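Local coordinates for protein B-agarase (Saccharophagus degradans, PDB 4BQ2) that hydrolyses agarose as an exo-acting beta-agarase of glycoside hydrolase family 50, probably releasing short sugars from the chain ends, at residues A[85-90]-A[97-102]; A[154-159]-A[665-670]. All coordinates share one frame; numbering follows the deposited sequence.

Interaction 1 (A[85-90]-A[97-102]); sequences QFYLDV and VFTRSI
F86, L88 and V90 pair with I102, R100 and F98 as hydrogen-bonded antiparallel partners, Y87–S101 and D89–T99 are the non-hydrogen-bonded pairs between them, and the two strands run at 160° with their axes 4.6 Å apart at closest approach. The bonds are tightest in the middle, where L88 N reaches R100 O at 2.7 Å.

On the face that carries Y87, D89, T99 and S101 the side chains are largely polar. S101 is small enough to sit over one face of the Y87 ring, its OG near the rim, and its hydroxyl does double duty: it donates to F86 O (2.7 Å), arriving from above the carbonyl plane, and accepts from Q85 NE2 at 3.0 Å. Since I102 N also binds F86 O, that carbonyl takes two donors. The amide of Q85 gets there because its chain is fully extended with CG anti to the backbone N (chi1 173°), and OG lies in the amide plane; OE1 accepts from the backbone N of H669, and NE2 donates also to L667 O. Farther along, T99 OG1 donates to D89 OD1 across 2.6 Å, the two side chains lying side by side, while T99 CG2 approaches the edge of the Y87 ring.

The other face is mostly apolar. With CG of F98 held between the backbone N and the carbonyl carbon (chi1 77°), its ring lies alongside V90: CB of V90 stands over the ring face, 4.0 Å from the centroid, a CH-pi contact, and V90 CG2 touches F98 CZ at 3.6 Å. L88 CD2 comes in at the ring edge. R100 leads its guanidinium away, NH1 bonding to F152 O; L88 packs on F152, and both touch A114. Consecutive antiparallel strands joined by a short turn make this a beta hairpin, here within the all-beta, carbohydrate-binding-module-like domain of the agarase.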
loop_
_atom_site.group_PDB
_atom_site.type_symbol
_atom_site.label_atom_id
_atom_site.label_comp_id
_atom_site.label_asym_id
_atom_site.label_seq_id
_atom_site.Cartn_x
_atom_site.Cartn_y
_atom_site.Cartn_z
ATOM N N GLN A 85 3.926 13.529 10.348
ATOM C CA GLN A 85 4.704 12.464 9.730
ATOM C C GLN A 85 5.733 13.150 8.818
ATOM O O GLN A 85 5.367 13.797 7.818
ATOM C CB GLN A 85 3.828 11.479 8.936
ATOM C CG GLN A 85 4.678 10.474 8.155
ATOM C CD GLN A 85 3.876 9.483 7.353
ATOM O OE1 GLN A 85 2.637 9.562 7.298
ATOM N NE2 GLN A 85 4.574 8.580 6.656
ATOM N N PHE A 86 7.009 13.048 9.192
ATOM C CA PHE A 86 8.091 13.554 8.382
ATOM C C PHE A 86 8.600 12.478 7.432
ATOM O O PHE A 86 8.796 11.298 7.839
ATOM C CB PHE A 86 9.275 13.986 9.284
ATOM C CG PHE A 86 9.380 15.456 9.483
ATOM C CD1 PHE A 86 8.921 16.358 8.491
ATOM C CD2 PHE A 86 9.981 15.968 10.629
ATOM C CE1 PHE A 86 9.067 17.734 8.660
ATOM C CE2 PHE A 86 10.121 17.333 10.810
ATOM C CZ PHE A 86 9.645 18.221 9.831
ATOM N N TYR A 87 8.841 12.890 6.187
ATOM C CA TYR A 87 9.597 12.106 5.236
ATOM C C TYR A 87 11.006 12.644 5.246
ATOM O O TYR A 87 11.193 13.846 5.069
ATOM C CB TYR A 87 8.986 12.233 3.844
ATOM C CG TYR A 87 7.651 11.515 3.730
ATOM C CD1 TYR A 87 6.473 12.167 4.049
ATOM C CD2 TYR A 87 7.590 10.190 3.320
ATOM C CE1 TYR A 87 5.227 11.518 3.953
ATOM C CE2 TYR A 87 6.366 9.521 3.220
ATOM C CZ TYR A 87 5.196 10.195 3.542
ATOM O OH TYR A 87 3.990 9.525 3.424
ATOM N N LEU A 88 11.987 11.771 5.514
ATOM C CA LEU A 88 13.374 12.159 5.481
ATOM C C LEU A 88 13.951 11.567 4.192
ATOM O O LEU A 88 13.957 10.347 4.035
ATOM C CB LEU A 88 14.113 11.628 6.726
ATOM C CG LEU A 88 15.640 11.686 6.588
ATOM C CD1 LEU A 88 16.120 13.132 6.716
ATOM C CD2 LEU A 88 16.338 10.754 7.609
ATOM N N ASP A 89 14.375 12.441 3.277
ATOM C CA ASP A 89 15.011 12.024 2.035
ATOM C C ASP A 89 16.422 12.560 2.071
ATOM O O ASP A 89 16.631 13.744 2.303
ATOM C CB ASP A 89 14.284 12.635 0.836
ATOM C CG ASP A 89 12.893 12.028 0.625
ATOM O OD1 ASP A 89 12.825 10.950 0.012
ATOM O OD2 ASP A 89 11.888 12.634 1.084
ATOM N N VAL A 90 17.384 11.671 1.847
ATOM C CA VAL A 90 18.782 12.036 1.875
ATOM C C VAL A 90 19.319 11.674 0.495
ATOM O O VAL A 90 19.172 10.539 0.052
ATOM C CB VAL A 90 19.534 11.280 2.996
ATOM C CG1 VAL A 90 21.014 11.627 2.992
ATOM C CG2 VAL A 90 18.931 11.613 4.362
ATOM N N VAL A 97 19.145 8.297 -3.648
ATOM C CA VAL A 97 18.271 8.816 -2.572
ATOM C C VAL A 97 17.730 7.665 -1.745
ATOM O O VAL A 97 17.413 6.587 -2.293
ATOM C CB VAL A 97 16.980 9.532 -3.079
ATOM C CG1 VAL A 97 16.456 10.512 -2.034
ATOM C CG2 VAL A 97 17.140 10.206 -4.425
ATOM N N PHE A 98 17.570 7.892 -0.442
ATOM C CA PHE A 98 16.808 6.962 0.389
ATOM C C PHE A 98 15.765 7.750 1.126
ATOM O O PHE A 98 15.952 8.953 1.368
ATOM C CB PHE A 98 17.685 6.098 1.338
ATOM C CG PHE A 98 18.206 6.814 2.582
ATOM C CD1 PHE A 98 17.335 7.259 3.602
ATOM C CD2 PHE A 98 19.572 6.977 2.781
ATOM C CE1 PHE A 98 17.824 7.897 4.742
ATOM C CE2 PHE A 98 20.070 7.590 3.924
ATOM C CZ PHE A 98 19.199 8.060 4.899
ATOM N N THR A 99 14.659 7.071 1.454
ATOM C CA THR A 99 13.533 7.704 2.151
ATOM C C THR A 99 13.241 6.917 3.424
ATOM O O THR A 99 13.016 5.701 3.383
ATOM C CB THR A 99 12.243 7.706 1.270
ATOM O OG1 THR A 99 12.504 8.352 0.022
ATOM C CG2 THR A 99 11.096 8.450 1.966
ATOM N N ARG A 100 13.210 7.619 4.548
ATOM C CA ARG A 100 12.703 7.030 5.788
ATOM C C ARG A 100 11.628 7.964 6.265
ATOM O O ARG A 100 11.535 9.087 5.809
ATOM C CB ARG A 100 13.810 6.893 6.850
ATOM C CG ARG A 100 14.895 5.876 6.522
ATOM C CD ARG A 100 15.706 5.502 7.783
ATOM N NE ARG A 100 16.717 4.490 7.463
ATOM C CZ ARG A 100 16.802 3.270 8.001
ATOM N NH1 ARG A 100 15.954 2.866 8.948
ATOM N NH2 ARG A 100 17.780 2.447 7.589
ATOM N N SER A 101 10.805 7.502 7.191
ATOM C CA SER A 101 9.732 8.331 7.686
ATOM C C SER A 101 9.343 7.868 9.075
ATOM O O SER A 101 9.594 6.682 9.453
ATOM C CB SER A 101 8.508 8.249 6.730
ATOM O OG SER A 101 7.465 9.089 7.216
ATOM N N ILE A 102 8.729 8.775 9.837
ATOM C CA ILE A 102 8.244 8.440 11.184
ATOM C C ILE A 102 7.221 9.481 11.631
ATOM O O ILE A 102 7.148 10.578 11.056
ATOM C CB ILE A 102 9.431 8.327 12.194
ATOM C CG1 ILE A 102 8.998 7.641 13.484
ATOM C CG2 ILE A 102 10.054 9.694 12.469
ATOM C CD1 ILE A 102 8.524 6.228 13.251
#

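Interaction 2 (A[154-159]-A[665-670]); sequences WMWGVK and PGLIHA
L667 touches W156 and M155 with a single methyl, CD2, which meets W156 CZ3 at 3.7 Å in the plane of the indole, at its edge, the side chains crossing at about a right angle. The same methyl lies 4.2 Å from M155 CE. The unbranched M155, bent at chi2 (-66°) and chi3 (-84°), brings CE to L667 O (3.8 Å) and lays SD at the edge of the H669 ring formed by NE2 and CE1, 5.0 Å from its centroid, a Met-aromatic contact. Its CB lies over one face of the W156 indole, near the rim.

M155 and W156 both face T99, a classic beta bulge, and the chain turns a corner at W156. The bulge meets the loop before helix 673-688, probably part of the family 50 catalytic (beta/alpha)8 barrel, placing the contact at the interface with the carbohydrate-binding-module-like domain.

Behind this first shell, H669 is held by NE2 donating to G666 O at 2.7 Å, though bent (131°), while P665 CG sits over the centre of its ring. At G666's backbone angles a CB would press on P665 O, calling for glycine. The backbones of I668 and A670 bond to G656, and I668 packs on M679.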
loop_
_atom_site.group_PDB
_atom_site.type_symbol
_atom_site.label_atom_id
_atom_site.label_comp_id
_atom_site.label_asym_id
_atom_site.label_seq_id
_atom_site.Cartn_x
_atom_site.Cartn_y
_atom_site.Cartn_z
ATOM N N TRP A 154 12.314 2.468 7.769
ATOM C CA TRP A 154 12.669 2.319 6.370
ATOM C C TRP A 154 11.416 2.335 5.494
ATOM O O TRP A 154 10.441 1.643 5.801
ATOM C CB TRP A 154 13.411 0.999 6.139
ATOM C CG TRP A 154 13.816 0.845 4.711
ATOM C CD1 TRP A 154 13.287 -0.017 3.792
ATOM C CD2 TRP A 154 14.831 1.587 4.036
ATOM N NE1 TRP A 154 13.897 0.159 2.566
ATOM C CE2 TRP A 154 14.855 1.138 2.697
ATOM C CE3 TRP A 154 15.733 2.598 4.436
ATOM C CZ2 TRP A 154 15.767 1.638 1.748
ATOM C CZ3 TRP A 154 16.643 3.112 3.479
ATOM C CH2 TRP A 154 16.644 2.630 2.151
ATOM N N MET A 155 11.476 3.098 4.396
ATOM C CA MET A 155 10.402 3.187 3.414
ATOM C C MET A 155 10.847 2.606 2.070
ATOM O O MET A 155 10.305 1.573 1.597
ATOM C CB MET A 155 9.906 4.645 3.281
ATOM C CG MET A 155 9.395 5.230 4.597
ATOM S SD MET A 155 7.896 4.425 5.221
ATOM C CE MET A 155 6.667 5.327 4.272
ATOM N N TRP A 156 11.830 3.241 1.439
ATOM C CA TRP A 156 12.335 2.755 0.138
ATOM C C TRP A 156 13.581 3.526 -0.244
ATOM O O TRP A 156 13.900 4.553 0.374
ATOM C CB TRP A 156 11.283 2.964 -0.978
ATOM C CG TRP A 156 10.598 4.296 -0.886
ATOM C CD1 TRP A 156 11.093 5.517 -1.246
ATOM C CD2 TRP A 156 9.287 4.533 -0.370
ATOM N NE1 TRP A 156 10.167 6.506 -0.988
ATOM C CE2 TRP A 156 9.053 5.925 -0.438
ATOM C CE3 TRP A 156 8.282 3.697 0.151
ATOM C CZ2 TRP A 156 7.850 6.505 -0.008
ATOM C CZ3 TRP A 156 7.086 4.282 0.603
ATOM C CH2 TRP A 156 6.883 5.670 0.507
ATOM N N GLY A 157 14.257 3.047 -1.295
ATOM C CA GLY A 157 15.346 3.794 -1.907
ATOM C C GLY A 157 16.673 3.062 -1.764
ATOM O O GLY A 157 16.723 1.825 -1.592
ATOM N N VAL A 158 17.756 3.829 -1.798
ATOM C CA VAL A 158 19.101 3.235 -1.814
ATOM C C VAL A 158 19.633 3.058 -0.387
ATOM O O VAL A 158 19.711 4.034 0.368
ATOM C CB VAL A 158 20.089 4.070 -2.677
ATOM C CG1 VAL A 158 21.494 3.489 -2.571
ATOM C CG2 VAL A 158 19.643 4.088 -4.134
ATOM N N LYS A 159 19.975 1.826 -0.021
ATOM C CA LYS A 159 20.461 1.540 1.343
ATOM C C LYS A 159 21.873 2.075 1.642
ATOM O O LYS A 159 22.186 2.455 2.783
ATOM C CB LYS A 159 20.415 0.041 1.638
ATOM C CG LYS A 159 19.044 -0.452 2.132
ATOM C CD LYS A 159 18.164 -0.958 0.987
ATOM C CE LYS A 159 16.963 -1.766 1.533
ATOM N NZ LYS A 159 16.271 -2.512 0.424
ATOM N N PRO A 665 4.902 1.224 11.095
ATOM C CA PRO A 665 3.523 1.677 11.162
ATOM C C PRO A 665 2.746 1.425 9.873
ATOM O O PRO A 665 1.536 1.213 9.939
ATOM C CB PRO A 665 3.638 3.161 11.459
ATOM C CG PRO A 665 5.053 3.540 11.242
ATOM C CD PRO A 665 5.884 2.327 11.060
ATOM N N GLY A 666 3.443 1.341 8.743
ATOM C CA GLY A 666 2.804 1.322 7.426
ATOM C C GLY A 666 3.162 2.570 6.609
ATOM O O GLY A 666 4.142 3.239 6.898
ATOM N N LEU A 667 2.352 2.912 5.607
ATOM C CA LEU A 667 2.649 4.073 4.736
ATOM C C LEU A 667 2.422 5.471 5.348
ATOM O O LEU A 667 3.116 6.446 5.040
ATOM C CB LEU A 667 1.904 3.921 3.380
ATOM C CG LEU A 667 2.476 2.733 2.582
ATOM C CD1 LEU A 667 1.611 2.331 1.396
ATOM C CD2 LEU A 667 3.919 3.012 2.123
ATOM N N ILE A 668 1.435 5.575 6.215
ATOM C CA ILE A 668 1.082 6.835 6.824
ATOM C C ILE A 668 1.088 6.586 8.324
ATOM O O ILE A 668 0.638 5.531 8.776
ATOM C CB ILE A 668 -0.299 7.356 6.343
ATOM C CG1 ILE A 668 -0.254 7.719 4.835
ATOM C CG2 ILE A 668 -0.759 8.521 7.238
ATOM C CD1 ILE A 668 0.621 8.942 4.454
ATOM N N HIS A 669 1.658 7.523 9.077
ATOM C CA HIS A 669 2.073 7.262 10.476
ATOM C C HIS A 669 1.334 8.165 11.472
ATOM O O HIS A 669 1.193 9.378 11.243
ATOM C CB HIS A 669 3.601 7.490 10.646
ATOM C CG HIS A 669 4.469 6.664 9.732
ATOM N ND1 HIS A 669 5.836 6.824 9.672
ATOM C CD2 HIS A 669 4.166 5.687 8.841
ATOM C CE1 HIS A 669 6.344 5.970 8.793
ATOM N NE2 HIS A 669 5.348 5.272 8.270
ATOM N N ALA A 670 0.913 7.570 12.586
ATOM C CA ALA A 670 0.290 8.264 13.696
ATOM C C ALA A 670 1.152 8.075 14.935
ATOM O O ALA A 670 2.019 7.181 14.970
ATOM C CB ALA A 670 -1.111 7.706 13.953
#

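From the N terminus, the chain first closes interaction 1, the hairpin whose strands 84-92 and 97-104 are joined by a four-residue turn. It then runs on to 154-159, where strand 150-155 pairs with strand 97-104; interaction 2 closes only some five hundred residues later, at 665-670. The two loops are in series, neither enclosing nor crossing the other. Their centres are nonetheless only about 7 Å apart, and V97 O to V158 N (2.8 Å) and T99 N to W156 O (2.8 Å) are probable hydrogen bonds between them. Hairpin and strand 150-155 belong to the N-terminal all-beta domain, the 665-670 loop probably to the catalytic domain, which Q85 of interaction 1 also reaches directly.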